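Local coordinates for alanine racemase (Oenococcus oeni PSU-1, PDB 3HUR), which belongs to the alanine racemase family, pairing an N-terminal TIM-barrel domain with a C-terminal domain made mostly of beta strands, at residues T106-S109 with L110-Q114; I49-A52 with K53-E57; V303-G307 with K308-I312; A19-N22 with L23-R27. All blocks are in the same frame, centred on the assembly; numbering follows the deposited sequence.

Along the chain the order is contact 4, contact 2, contact 1, contact 3. The first three belong to the TIM-barrel domain, the last to the C-terminal beta domain. Contacts 4 and 2 lie on helices 16-30 and 48-57, with centres 13 Å apart, and pack directly: Leu51 CD2 is 3.6 Å from Ala19 CB, and Phe55 CD1 is 3.6 Å from Leu23 CD1. Contact 1 runs from barrel strand 103-107 into helix 110-114 and touches neither, its nearest atoms about 19 Å from each. Contact 3, a hairpin of the mixed sheet, lies across the chain's centre from contact 1, their centres 56 Å apart. The set thus spans both domains of an elongated chain.

Contact 1: residues T106-S109 with L110-Q114; sequences TIPS and LAWLQ
In the beta-alpha-beta unit of the TIM barrel formed by strand 103-107, helix 110-114 and strand 123-128, Ser109 is the N-cap of the helix. Its OG accepts a hydrogen bond from Trp112 N at 3.1 Å, with an N-H...O angle of 163°. The torsion chi1 of 89° sets OG between the backbone N and the carbonyl carbon, turned to the first helical turn, where it also lies against Ala111 CB. Ser109 O takes a weak bond from Leu113 N. Pro108, just before the cap, sets CD over one face of the Trp112 indole, 3.8 Å from the centroid of the five-membered ring and 20° off its normal: a CH-pi contact. The indole is held from outside as well, with NE1 bonded to Trp90 O; the Trp90 ring meets it nearly at right angles and that of Tyr92 at an intermediate angle. Ile107, the residue before the proline, faces helix 141-153 through Ile151 and reaches Leu113 with two branches. Its CG2 lies 3.8 Å from Leu113 CG, while CD1 approaches Leu113 CD1 at 3.9 Å. The same CG2 meets the six-membered part of the indole, 3.9 Å from Trp112 CE3.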
# COMPACT_ATOMS: atom_id res chain seq x y z
N THR A 106 12.38 36.40 -9.34
CA THR A 106 13.59 35.97 -10.01
C THR A 106 13.59 36.49 -11.45
O THR A 106 12.55 36.55 -12.10
CB THR A 106 13.73 34.42 -10.00
OG1 THR A 106 14.42 33.99 -8.82
CG2 THR A 106 14.54 33.96 -11.17
N ILE A 107 14.76 36.92 -11.91
CA ILE A 107 14.92 37.28 -13.29
C ILE A 107 15.33 36.00 -14.00
O ILE A 107 16.36 35.41 -13.68
CB ILE A 107 16.01 38.33 -13.53
CG1 ILE A 107 15.74 39.58 -12.71
CG2 ILE A 107 16.03 38.66 -15.00
CD1 ILE A 107 16.73 40.72 -12.95
N PRO A 108 14.52 35.58 -14.97
CA PRO A 108 14.73 34.27 -15.54
C PRO A 108 15.63 34.24 -16.76
O PRO A 108 16.19 33.18 -17.07
CB PRO A 108 13.32 33.86 -15.94
CG PRO A 108 12.72 35.11 -16.37
CD PRO A 108 13.22 36.12 -15.37
N SER A 109 15.73 35.38 -17.46
CA SER A 109 16.41 35.46 -18.77
C SER A 109 16.65 36.92 -19.17
O SER A 109 15.87 37.79 -18.78
CB SER A 109 15.56 34.78 -19.86
OG SER A 109 14.65 35.70 -20.44
N LEU A 110 17.69 37.18 -19.98
CA LEU A 110 17.92 38.52 -20.54
C LEU A 110 16.72 39.02 -21.34
O LEU A 110 16.33 40.19 -21.21
CB LEU A 110 19.19 38.58 -21.41
CG LEU A 110 19.62 40.01 -21.82
CD1 LEU A 110 20.02 40.82 -20.61
CD2 LEU A 110 20.76 39.98 -22.84
N ALA A 111 16.13 38.17 -22.15
CA ALA A 111 14.93 38.58 -22.91
C ALA A 111 13.85 39.22 -22.00
O ALA A 111 13.30 40.31 -22.30
CB ALA A 111 14.37 37.40 -23.70
N TRP A 112 13.58 38.55 -20.88
CA TRP A 112 12.57 38.99 -19.91
C TRP A 112 12.83 40.41 -19.42
O TRP A 112 11.90 41.20 -19.28
CB TRP A 112 12.54 38.00 -18.71
CG TRP A 112 11.52 38.31 -17.64
CD1 TRP A 112 10.29 37.75 -17.49
CD2 TRP A 112 11.65 39.27 -16.57
NE1 TRP A 112 9.65 38.29 -16.41
CE2 TRP A 112 10.46 39.23 -15.83
CE3 TRP A 112 12.65 40.17 -16.19
CZ2 TRP A 112 10.25 40.03 -14.73
CZ3 TRP A 112 12.43 40.96 -15.10
CH2 TRP A 112 11.25 40.89 -14.38
N LEU A 113 14.09 40.72 -19.13
CA LEU A 113 14.51 42.07 -18.67
C LEU A 113 14.39 43.12 -19.75
O LEU A 113 13.98 44.23 -19.48
CB LEU A 113 15.97 42.08 -18.20
CG LEU A 113 16.25 42.07 -16.70
CD1 LEU A 113 17.76 42.20 -16.46
CD2 LEU A 113 15.47 43.18 -16.01
N GLN A 114 14.78 42.76 -20.95
CA GLN A 114 14.74 43.70 -22.08
C GLN A 114 13.32 44.07 -22.40
O GLN A 114 13.06 45.23 -22.71
CB GLN A 114 15.41 43.12 -23.33
CG GLN A 114 16.90 42.88 -23.17
CD GLN A 114 17.47 41.95 -24.23
OE1 GLN A 114 16.74 41.30 -24.98
NE2 GLN A 114 18.80 41.88 -24.29

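Contact 2: residues I49-A52 with K53-E57; sequences IPLA and KAFQE
Four backbone bonds tie Ile49-Ala52 to Lys53-Glu57, each from an N-H to the carbonyl four residues earlier. The straightest is Lys53 N to Ile49 O, 2.8 Å with an angle of 175° at the hydrogen, and Ala54 N, Phe55 N and Gln56 N follow on Pro50 O, Leu51 O and Ala52 O. Leu51 O also lies over one face of the Phe55 ring, 3.3 Å from Phe55 CG and toward the rim. Phe55 chi1 of -59° puts CG beside the backbone N and folds the ring back over the preceding turn. This is helix 48-57 of the TIM-barrel domain, and the side carrying Leu51, Ala54 and Phe55 packs on helix 16-30 through Leu16, Ala19 and Leu23. Within that side Leu51 CD2 meets the far end of the ring, 4.2 Å from Phe55 CZ. On another side Ile49 and Lys53 run side by side in the same direction, CG2 of Ile49 lying 4.1 Å from Lys53 CE. The lysine chain is extended until a bend at chi4, and NZ bonds to Ala78 O. One turn on, Gln56 OE1 accepts from Thr81 N and Leu82 N.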
# COMPACT_ATOMS: atom_id res chain seq x y z
N ILE A 49 3.09 29.64 7.86
CA ILE A 49 2.69 30.83 8.58
C ILE A 49 3.25 30.90 9.99
O ILE A 49 3.96 31.83 10.29
CB ILE A 49 1.19 30.92 8.57
CG1 ILE A 49 0.73 30.95 7.13
CG2 ILE A 49 0.69 32.12 9.31
CD1 ILE A 49 -0.26 31.96 6.83
N PRO A 50 2.94 29.90 10.86
CA PRO A 50 3.51 29.88 12.20
C PRO A 50 5.03 29.92 12.22
O PRO A 50 5.61 30.60 13.05
CB PRO A 50 2.99 28.56 12.79
CG PRO A 50 2.13 27.96 11.80
CD PRO A 50 1.88 28.91 10.71
N LEU A 51 5.67 29.17 11.32
CA LEU A 51 7.12 29.23 11.18
C LEU A 51 7.58 30.69 10.81
O LEU A 51 8.37 31.29 11.51
CB LEU A 51 7.60 28.20 10.15
CG LEU A 51 7.73 26.73 10.61
CD1 LEU A 51 8.00 25.82 9.42
CD2 LEU A 51 8.77 26.55 11.69
N ALA A 52 6.99 31.27 9.78
CA ALA A 52 7.29 32.64 9.41
C ALA A 52 7.06 33.65 10.54
O ALA A 52 7.93 34.47 10.78
CB ALA A 52 6.53 33.04 8.22
N LYS A 53 5.92 33.61 11.21
CA LYS A 53 5.68 34.48 12.34
C LYS A 53 6.74 34.29 13.42
O LYS A 53 7.20 35.25 13.99
CB LYS A 53 4.33 34.22 12.98
CG LYS A 53 3.16 34.72 12.21
CD LYS A 53 1.89 34.32 12.94
CE LYS A 53 0.64 34.89 12.29
NZ LYS A 53 0.44 36.35 12.62
N ALA A 54 7.08 33.05 13.74
CA ALA A 54 8.14 32.82 14.71
C ALA A 54 9.47 33.46 14.24
O ALA A 54 10.22 33.98 15.04
CB ALA A 54 8.33 31.35 14.95
N PHE A 55 9.76 33.42 12.95
CA PHE A 55 11.02 33.99 12.51
C PHE A 55 11.00 35.53 12.53
O PHE A 55 12.06 36.13 12.74
CB PHE A 55 11.41 33.52 11.11
CG PHE A 55 11.56 32.03 10.97
CD1 PHE A 55 11.95 31.25 12.01
CD2 PHE A 55 11.29 31.42 9.76
CE1 PHE A 55 12.08 29.89 11.84
CE2 PHE A 55 11.43 30.08 9.60
CZ PHE A 55 11.81 29.31 10.63
N GLN A 56 9.84 36.14 12.26
CA GLN A 56 9.70 37.63 12.25
C GLN A 56 9.83 38.20 13.66
O GLN A 56 10.45 39.23 13.87
CB GLN A 56 8.35 38.07 11.67
CG GLN A 56 8.27 39.55 11.35
CD GLN A 56 6.99 39.96 10.61
OE1 GLN A 56 6.96 40.07 9.39
NE2 GLN A 56 5.92 40.18 11.36
N GLU A 57 9.30 37.49 14.64
CA GLU A 57 9.22 38.00 15.98
C GLU A 57 10.56 37.91 16.66
O GLU A 57 10.85 38.71 17.56
CB GLU A 57 8.15 37.26 16.78
CG GLU A 57 8.50 36.95 18.29
CD GLU A 57 8.27 38.12 19.23
OE1 GLU A 57 7.70 39.11 18.77
OE2 GLU A 57 8.62 38.03 20.44

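Contact 3: residues V303-G307 with K308-I312; sequences VIING and KRMPI
Ile305 and Met310 cross at about a right angle on one face of a two-stranded beta hairpin in the C-terminal domain, closed by a type I' turn from Ile305 to Lys308. The methionine chain is bent at chi3 (-144°) and brings Met310 CE 3.4 Å from Ile305 O and 3.9 Å from Ile305 CB, while SD rests near the same side chain. Val303, on the same face, meets Ile312, further along the chain, again nearly at right angles, with Val303 CG1 3.9 Å from Ile312 CD1. Val323 of strand 321-324 touches Val303, Met310 and Ile312, and Val335 of strand 334-339 touches Val303 and Ile305, so Val303, Ile305 and Met310 are buried, while Lys308 of the same face is exposed by the turn. Ile304 and Arg309, a non-hydrogen-bonded pair, point to the other face, where both touch Ile338. In the turn, Asn306 and Gly307 both take positive phi, as type I' requires. Val303 N donates to Met310 O at 3.0 Å, while the return bond from Met310 N to Val303 O is weak. Next to the turn, Ile305 N reaches Lys308 O at 2.7 Å, and Lys308 N bonds to Ile305 O from above its carbonyl plane, 2.9 Å away.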
# COMPACT_ATOMS: atom_id res chain seq x y z
N VAL A 303 7.94 3.97 23.59
CA VAL A 303 7.44 5.33 23.41
C VAL A 303 7.97 6.15 24.57
O VAL A 303 8.47 5.57 25.54
CB VAL A 303 5.90 5.35 23.37
CG1 VAL A 303 5.38 4.54 22.20
CG2 VAL A 303 5.33 4.80 24.66
N ILE A 304 7.85 7.47 24.48
CA ILE A 304 8.23 8.34 25.57
C ILE A 304 7.02 8.90 26.28
O ILE A 304 6.17 9.55 25.67
CB ILE A 304 9.10 9.52 25.08
CG1 ILE A 304 10.44 9.03 24.54
CG2 ILE A 304 9.30 10.55 26.19
CD1 ILE A 304 11.01 9.94 23.43
N ILE A 305 6.98 8.67 27.57
CA ILE A 305 5.98 9.24 28.44
C ILE A 305 6.71 9.84 29.62
O ILE A 305 7.51 9.16 30.29
CB ILE A 305 5.02 8.17 28.96
CG1 ILE A 305 4.14 7.64 27.84
CG2 ILE A 305 4.12 8.75 30.01
CD1 ILE A 305 3.43 6.36 28.18
N ASN A 306 6.45 11.12 29.87
CA ASN A 306 7.03 11.79 31.03
C ASN A 306 8.56 11.80 31.00
O ASN A 306 9.21 11.49 32.01
CB ASN A 306 6.57 11.10 32.31
CG ASN A 306 6.35 12.07 33.44
OD1 ASN A 306 5.30 12.70 33.51
ND2 ASN A 306 7.32 12.20 34.32
N GLY A 307 9.12 12.12 29.85
CA GLY A 307 10.57 12.12 29.69
C GLY A 307 11.17 10.71 29.67
O GLY A 307 12.30 10.53 29.26
N LYS A 308 10.40 9.71 30.08
CA LYS A 308 10.93 8.36 30.17
C LYS A 308 10.40 7.47 29.05
O LYS A 308 9.36 7.69 28.43
CB LYS A 308 10.61 7.72 31.54
CG LYS A 308 10.44 8.72 32.71
CD LYS A 308 10.87 8.13 34.09
CE LYS A 308 10.90 9.21 35.21
NZ LYS A 308 9.57 9.36 35.92
N ARG A 309 11.11 6.38 28.89
CA ARG A 309 10.96 5.53 27.77
C ARG A 309 10.34 4.19 28.23
O ARG A 309 11.05 3.32 28.73
CB ARG A 309 12.37 5.38 27.25
CG ARG A 309 12.47 4.96 25.84
CD ARG A 309 13.92 5.14 25.31
NE ARG A 309 14.17 4.17 24.24
CZ ARG A 309 14.33 2.84 24.41
NH1 ARG A 309 14.30 2.28 25.62
NH2 ARG A 309 14.53 2.05 23.34
N MET A 310 9.02 4.03 28.08
CA MET A 310 8.30 2.80 28.51
C MET A 310 8.04 1.87 27.30
O MET A 310 7.95 2.36 26.17
CB MET A 310 7.02 3.16 29.27
CG MET A 310 7.31 3.87 30.59
SD MET A 310 5.97 4.87 31.17
CE MET A 310 6.75 6.30 31.93
N PRO A 311 7.96 0.54 27.53
CA PRO A 311 7.96 -0.39 26.42
C PRO A 311 6.59 -0.71 25.84
O PRO A 311 5.59 -0.69 26.55
CB PRO A 311 8.58 -1.63 27.04
CG PRO A 311 8.04 -1.63 28.39
CD PRO A 311 8.00 -0.18 28.81
N ILE A 312 6.56 -1.04 24.57
CA ILE A 312 5.34 -1.41 23.91
C ILE A 312 5.23 -2.90 24.09
O ILE A 312 6.18 -3.61 23.80
CB ILE A 312 5.40 -1.07 22.42
CG1 ILE A 312 5.12 0.41 22.22
CG2 ILE A 312 4.39 -1.90 21.63
CD1 ILE A 312 5.48 0.91 20.84

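Contact 4: residues A19-N22 with L23-R27; sequences AAHN and LQEIR
Leu23 N bonds to Ala19 O at 3.2 Å and has a second, weak bond to Ala20 O, so one N-H is shared between two carbonyls. The Leu23 side chain leaves on the side of the helix that faces Phe55 of helix 48-57 and Ala37 of strand 34-38. Gln24 N gives a nearly straight bond to Ala20 O, 2.9 Å and 172° at the hydrogen. Its side chain is extended beyond CG and turns back along the preceding turn, bringing Gln24 OE1 within 3.5 Å of His21 CA. All of this is the middle of helix 16-30, the first helix of the TIM-barrel domain, whose Asn22 is fixed from outside, OD1 by Glu248 N and ND2 by Ile229 O. Glu25 N then bonds to His21 O, and the two side chains lie side by side, pointing the same way. His21 CG is anti to the backbone N (chi1 176°), which swings the imidazole forward along the helix, while Glu25 is bent at chi2. Ring and carboxylate planes are 18° apart, and the nearest approach is carbon to nitrogen, Glu25 CG to His21 NE2 at 3.8 Å. Ile26 N reaches Asn22 O at 3.2 Å, and Ile26 CG2 lies 3.6 Å from the same oxygen, Asn22 O. Arg27 turns to strand 34-38, touching Val35, with NH2 in a salt bridge to Asp62 OD2 and hydrogen-bonded to Lys33 O.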
# COMPACT_ATOMS: atom_id res chain seq x y z
N ALA A 19 12.71 25.77 16.04
CA ALA A 19 12.93 26.21 14.67
C ALA A 19 13.76 27.52 14.64
O ALA A 19 14.60 27.72 13.76
CB ALA A 19 11.58 26.38 13.89
N ALA A 20 13.48 28.41 15.59
CA ALA A 20 14.13 29.71 15.63
C ALA A 20 15.59 29.46 15.91
O ALA A 20 16.48 29.93 15.20
CB ALA A 20 13.55 30.58 16.69
N HIS A 21 15.80 28.66 16.93
CA HIS A 21 17.09 28.25 17.37
C HIS A 21 17.91 27.69 16.21
O HIS A 21 19.09 27.99 16.09
CB HIS A 21 16.90 27.22 18.48
CG HIS A 21 18.17 26.62 18.97
ND1 HIS A 21 18.90 27.17 20.01
CD2 HIS A 21 18.82 25.48 18.61
CE1 HIS A 21 19.95 26.41 20.25
NE2 HIS A 21 19.93 25.38 19.42
N ASN A 22 17.30 26.87 15.36
CA ASN A 22 18.02 26.34 14.20
C ASN A 22 18.49 27.45 13.25
O ASN A 22 19.58 27.37 12.71
CB ASN A 22 17.20 25.31 13.43
CG ASN A 22 17.01 24.02 14.18
OD1 ASN A 22 17.68 23.73 15.16
ND2 ASN A 22 16.07 23.24 13.71
N LEU A 23 17.66 28.48 13.05
CA LEU A 23 18.08 29.59 12.17
C LEU A 23 19.24 30.34 12.82
O LEU A 23 20.21 30.66 12.17
CB LEU A 23 16.94 30.55 11.85
CG LEU A 23 15.93 30.09 10.80
CD1 LEU A 23 15.10 31.27 10.26
CD2 LEU A 23 16.62 29.37 9.68
N GLN A 24 19.11 30.60 14.12
CA GLN A 24 20.19 31.17 14.90
C GLN A 24 21.53 30.36 14.82
O GLN A 24 22.58 30.96 14.66
CB GLN A 24 19.72 31.38 16.34
CG GLN A 24 18.72 32.58 16.50
CD GLN A 24 17.78 32.47 17.75
OE1 GLN A 24 17.82 31.48 18.52
NE2 GLN A 24 16.94 33.49 17.94
N GLU A 25 21.49 29.04 14.94
CA GLU A 25 22.71 28.22 14.91
C GLU A 25 23.41 28.31 13.61
O GLU A 25 24.63 28.44 13.57
CB GLU A 25 22.43 26.74 15.12
CG GLU A 25 22.15 26.36 16.53
CD GLU A 25 23.39 26.33 17.37
OE1 GLU A 25 24.35 25.59 17.02
OE2 GLU A 25 23.37 27.04 18.39
N ILE A 26 22.63 28.19 12.55
CA ILE A 26 23.23 28.10 11.24
C ILE A 26 23.74 29.48 10.78
O ILE A 26 24.57 29.57 9.86
CB ILE A 26 22.28 27.44 10.22
CG1 ILE A 26 23.08 26.87 9.06
CG2 ILE A 26 21.24 28.43 9.70
CD1 ILE A 26 23.99 25.71 9.43
N ARG A 27 23.23 30.54 11.41
CA ARG A 27 23.76 31.89 11.23
C ARG A 27 25.20 31.94 11.80
O ARG A 27 26.11 32.39 11.13
CB ARG A 27 22.90 32.94 11.93
CG ARG A 27 23.15 34.37 11.46
CD ARG A 27 22.40 35.41 12.31
NE ARG A 27 21.85 36.47 11.46
CZ ARG A 27 20.57 36.58 11.09
NH1 ARG A 27 19.66 35.71 11.50
NH2 ARG A 27 20.20 37.59 10.31